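Local coordinates for adenylyltransferase and sulfurtransferase uba4 (Chaetomium thermophilum, PDB 6YUB), which probably activates the ubiquitin-like sulfur carrier by adenylylation and then thiocarboxylates it, serving tRNA wobble-uridine thiolation and molybdenum cofactor biosynthesis, at residues T82-M87 with L93-I98; P170-G175 with G273-D278. One frame throughout, in Å; residues are numbered along the deposited sequence.

Contact 1 of 2, residues T82-M87 with L93-I98; sequences TKRVGM and LITHLI
Arg-84 meets Thr-95 and His-96 of helix 89-100 with its guanidinium, with no hydrogen bond between segments 82-87 and 93-98. The methyl CG2 of Thr-95 lies over one face of the guanidinium, 3.8 Å from Arg-84 NH1, and Thr-95 CB stands 4.2 Å above the plane, over its centre. The methyl is turned there because CG2 of Thr-95 is anti to its backbone N (chi1 -66°, measured to OG1), while OG1 turns back along the helix to bond Asp-91 O. NH2 of Arg-84 reaches the His-96 methylene at CB, 4.1 Å away. The imidazole leads away, its NE2 bonded to Gln-51 OE1 on helix 46-56.

In this N-terminal ThiF-family, Rossmann-type part of the protein, the helix lies in the beta-alpha-beta crossover from strand 60-64 to the parallel strand 105-109, outermost within this chain. A type II beta turn from Arg-84 to Met-87, closed by Met-87 N to Arg-84 O at 3.0 Å, ends the loop before the helix. Gly-86 takes a positive phi of 95°, where a side chain would strike the preceding carbonyl. The polar tie of Arg-84 to the helix is NE to Ser-92 OG; the side chain of Leu-74, predicted to bind ATP, is about 7 Å from that of Arg-84.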
# COMPACT_ATOMS: atom_id res chain seq x y z
N THR B 82 -1.95 -8.49 -23.85
CA THR B 82 -2.01 -7.67 -25.05
C THR B 82 -2.76 -8.38 -26.17
O THR B 82 -3.50 -7.75 -26.93
CB THR B 82 -0.60 -7.29 -25.51
OG1 THR B 82 0.05 -6.54 -24.47
CG2 THR B 82 -0.65 -6.44 -26.78
N LYS B 83 -2.57 -9.70 -26.30
CA LYS B 83 -3.25 -10.45 -27.34
C LYS B 83 -4.73 -10.66 -27.04
O LYS B 83 -5.46 -11.14 -27.91
CB LYS B 83 -2.58 -11.81 -27.54
CG LYS B 83 -1.11 -11.73 -27.91
N ARG B 84 -5.19 -10.30 -25.84
CA ARG B 84 -6.60 -10.41 -25.49
C ARG B 84 -7.31 -9.06 -25.54
O ARG B 84 -8.46 -8.96 -25.09
CB ARG B 84 -6.76 -11.05 -24.10
CG ARG B 84 -6.21 -12.46 -24.03
CD ARG B 84 -6.81 -13.25 -22.88
NE ARG B 84 -6.36 -12.79 -21.58
CZ ARG B 84 -5.28 -13.24 -20.95
NH1 ARG B 84 -4.52 -14.17 -21.50
NH2 ARG B 84 -4.96 -12.76 -19.75
N VAL B 85 -6.67 -8.03 -26.08
CA VAL B 85 -7.33 -6.76 -26.29
C VAL B 85 -8.52 -6.96 -27.21
O VAL B 85 -8.43 -7.64 -28.24
CB VAL B 85 -6.35 -5.73 -26.85
CG1 VAL B 85 -7.09 -4.50 -27.36
CG2 VAL B 85 -5.33 -5.33 -25.79
N GLY B 86 -9.66 -6.37 -26.85
CA GLY B 86 -10.90 -6.57 -27.55
C GLY B 86 -11.78 -7.64 -26.97
O GLY B 86 -12.99 -7.66 -27.24
N MET B 87 -11.22 -8.55 -26.17
CA MET B 87 -12.00 -9.57 -25.50
C MET B 87 -12.65 -9.00 -24.25
O MET B 87 -12.16 -8.03 -23.66
CB MET B 87 -11.10 -10.76 -25.14
CG MET B 87 -11.81 -11.91 -24.44
SD MET B 87 -10.64 -13.11 -23.74
CE MET B 87 -9.80 -13.67 -25.22
N LEU B 93 -9.80 -12.17 -17.81
CA LEU B 93 -9.36 -12.35 -16.44
C LEU B 93 -9.45 -13.81 -16.01
O LEU B 93 -8.52 -14.33 -15.38
CB LEU B 93 -10.19 -11.47 -15.51
CG LEU B 93 -9.99 -11.69 -14.01
CD1 LEU B 93 -8.52 -11.61 -13.65
CD2 LEU B 93 -10.79 -10.66 -13.20
N ILE B 94 -10.56 -14.47 -16.35
CA ILE B 94 -10.72 -15.87 -15.98
C ILE B 94 -9.68 -16.74 -16.68
O ILE B 94 -9.25 -17.77 -16.14
CB ILE B 94 -12.16 -16.34 -16.30
CG1 ILE B 94 -13.13 -15.71 -15.30
CG2 ILE B 94 -12.24 -17.87 -16.27
CD1 ILE B 94 -14.59 -15.86 -15.67
N THR B 95 -9.25 -16.34 -17.88
CA THR B 95 -8.19 -17.09 -18.56
C THR B 95 -6.93 -17.14 -17.70
O THR B 95 -6.29 -18.18 -17.59
CB THR B 95 -7.88 -16.47 -19.92
OG1 THR B 95 -9.01 -16.60 -20.78
CG2 THR B 95 -6.67 -17.15 -20.55
N HIS B 96 -6.58 -16.01 -17.07
CA HIS B 96 -5.40 -15.96 -16.21
C HIS B 96 -5.66 -16.64 -14.87
O HIS B 96 -4.76 -17.28 -14.31
CB HIS B 96 -4.97 -14.51 -16.00
CG HIS B 96 -3.79 -14.35 -15.09
ND1 HIS B 96 -2.57 -14.95 -15.34
CD2 HIS B 96 -3.65 -13.65 -13.94
CE1 HIS B 96 -1.73 -14.62 -14.38
NE2 HIS B 96 -2.35 -13.83 -13.52
N LEU B 97 -6.87 -16.52 -14.33
CA LEU B 97 -7.19 -17.21 -13.08
C LEU B 97 -7.08 -18.72 -13.26
O LEU B 97 -6.53 -19.42 -12.41
CB LEU B 97 -8.59 -16.82 -12.60
CG LEU B 97 -8.82 -15.34 -12.33
CD1 LEU B 97 -10.26 -15.11 -11.87
CD2 LEU B 97 -7.84 -14.78 -11.31
N ILE B 98 -7.61 -19.24 -14.37
CA ILE B 98 -7.50 -20.67 -14.65
C ILE B 98 -6.04 -21.09 -14.72
O ILE B 98 -5.67 -22.19 -14.30
CB ILE B 98 -8.27 -21.02 -15.94
CG1 ILE B 98 -9.78 -20.94 -15.67
CG2 ILE B 98 -7.87 -22.40 -16.45
CD1 ILE B 98 -10.62 -20.96 -16.92

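Contact 2 of 2, residues P170-G175 with G273-D278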
# COMPACT_ATOMS: atom_id res chain seq x y z
N PRO B 170 -20.52 -8.31 10.67
CA PRO B 170 -21.51 -9.28 10.17
C PRO B 170 -22.82 -8.59 9.80
O PRO B 170 -23.19 -7.63 10.47
CB PRO B 170 -21.69 -10.24 11.35
CG PRO B 170 -21.34 -9.43 12.56
CD PRO B 170 -20.26 -8.47 12.12
N PRO B 171 -23.49 -9.06 8.75
CA PRO B 171 -24.70 -8.36 8.28
C PRO B 171 -25.78 -8.31 9.35
O PRO B 171 -25.96 -9.24 10.13
CB PRO B 171 -25.14 -9.19 7.07
CG PRO B 171 -24.51 -10.53 7.27
CD PRO B 171 -23.20 -10.26 7.95
N THR B 172 -26.51 -7.19 9.36
CA THR B 172 -27.63 -6.98 10.27
C THR B 172 -28.85 -6.55 9.46
O THR B 172 -28.73 -5.64 8.60
CB THR B 172 -27.31 -5.91 11.32
OG1 THR B 172 -26.11 -6.27 12.01
CG2 THR B 172 -28.45 -5.79 12.32
N PRO B 173 -30.03 -7.12 9.70
CA PRO B 173 -31.21 -6.75 8.90
C PRO B 173 -31.48 -5.25 8.91
O PRO B 173 -31.20 -4.55 9.89
CB PRO B 173 -32.35 -7.53 9.57
CG PRO B 173 -31.68 -8.71 10.19
CD PRO B 173 -30.31 -8.23 10.63
N GLN B 174 -32.04 -4.78 7.81
CA GLN B 174 -32.42 -3.38 7.67
C GLN B 174 -33.36 -2.96 8.79
O GLN B 174 -34.31 -3.68 9.13
CB GLN B 174 -33.08 -3.17 6.30
CG GLN B 174 -33.43 -1.74 5.95
CD GLN B 174 -34.33 -1.67 4.71
OE1 GLN B 174 -35.11 -2.59 4.45
NE2 GLN B 174 -34.21 -0.59 3.96
N GLY B 175 -33.10 -1.79 9.37
CA GLY B 175 -33.98 -1.21 10.37
C GLY B 175 -33.67 -1.58 11.80
O GLY B 175 -34.19 -0.92 12.72
N GLY B 273 -17.98 5.12 12.45
CA GLY B 273 -19.04 4.81 13.37
C GLY B 273 -19.85 3.61 12.93
O GLY B 273 -19.72 3.11 11.81
N GLY B 274 -20.69 3.13 13.84
CA GLY B 274 -21.58 2.03 13.53
C GLY B 274 -22.76 2.48 12.70
O GLY B 274 -22.81 3.60 12.18
N ARG B 275 -23.73 1.58 12.55
CA ARG B 275 -24.94 1.89 11.82
C ARG B 275 -25.61 3.14 12.39
O ARG B 275 -25.79 3.26 13.60
CB ARG B 275 -25.91 0.70 11.88
CG ARG B 275 -27.35 1.05 11.51
CD ARG B 275 -28.21 -0.21 11.44
NE ARG B 275 -27.83 -1.06 10.31
CZ ARG B 275 -28.35 -2.26 10.07
NH1 ARG B 275 -29.26 -2.77 10.89
NH2 ARG B 275 -27.94 -2.95 9.02
N LYS B 276 -25.96 4.07 11.51
CA LYS B 276 -26.67 5.27 11.92
C LYS B 276 -28.16 4.98 12.03
O LYS B 276 -28.75 4.30 11.18
CB LYS B 276 -26.43 6.41 10.93
CG LYS B 276 -25.10 7.13 11.14
CD LYS B 276 -24.98 8.37 10.26
CE LYS B 276 -25.96 9.46 10.67
NZ LYS B 276 -26.59 10.11 9.47
N LYS B 277 -28.78 5.51 13.09
CA LYS B 277 -30.19 5.24 13.33
C LYS B 277 -31.07 5.84 12.25
O LYS B 277 -32.17 5.33 11.99
CB LYS B 277 -30.59 5.77 14.71
CG LYS B 277 -31.95 5.26 15.19
CD LYS B 277 -32.05 5.26 16.71
CE LYS B 277 -32.12 6.67 17.28
NZ LYS B 277 -32.65 6.68 18.68
N ASP B 278 -30.62 6.91 11.60
CA ASP B 278 -31.41 7.61 10.60
C ASP B 278 -30.86 7.43 9.19
O ASP B 278 -31.07 8.26 8.32
CB ASP B 278 -31.49 9.10 10.93
CG ASP B 278 -30.14 9.80 10.79
OD1 ASP B 278 -29.10 9.11 10.92
OD2 ASP B 278 -30.13 11.02 10.55
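Thr-172 and Pro-173 present two successive backbone carbonyls to the guanidinium of Arg-275, and these bonds are the polar link between segments 170-175 and 273-278. Thr-172 O accepts from Arg-275 NH2 at 2.8 Å; the bond is nearly straight (169°) and the oxygen sits in the guanidinium plane, although the donor stands above the carbonyl plane. The threonine also touches with carbon: its CG2 is 3.4 Å from Arg-275 NH1. Next, Pro-173 O accepts from Arg-275 NH1 at 2.8 Å, more bent (142°) and tilted from the guanidinium plane. Further on, the CB of Gln-174 points away from segment 273-278, and its NE2 bonds Ala-281 O and Leu-288 O. Gly-175 closes the segment with a positive phi, at which a CB would strike the preceding carbonyl.

Arg-275 extends with CG anti to the backbone N (chi1 163°) and bends at chi3, which brings its end to the carbonyls. NH1 has a further acceptor in Val-176 O, so two terminal nitrogens hold three backbone oxygens. A leucine here would probably leave the carbonyls of Thr-172, Pro-173 and Val-176 without this shared donor group and weaken the tie between the two loops.

The side chain of Arg-275 is about 6 Å from the zinc ion bound by Cys-184, Cys-187, Cys-279 and Cys-282, and touches Cys-282. Thus the loop after strand 161-167, leading to helix 185-188, is joined beside the metal to the loop after strand 267-271, which runs on towards helix 290-294.

Overall arrangement
Contact 1 and contact 2 lie on opposite sides of the chain's centre, about 39 Å apart between centres and about 24 Å at their nearest atoms, and share no helix or strand. Both are peripheral and partly buried, and each centres on one arginine, with nearly equal surface buried (139 and 138 Å²). The chemistry differs with place. In contact 1, at the parallel-strand end of the sheet, the two segments are close in sequence and touch by packing; the arginine's hydrogen bond goes to Ser-92, one residue before segment 93-98. Contact 2 joins loops 98 residues apart at the antiparallel end, near zinc, where backbone carbonyls supply the acceptors and no regular element takes part.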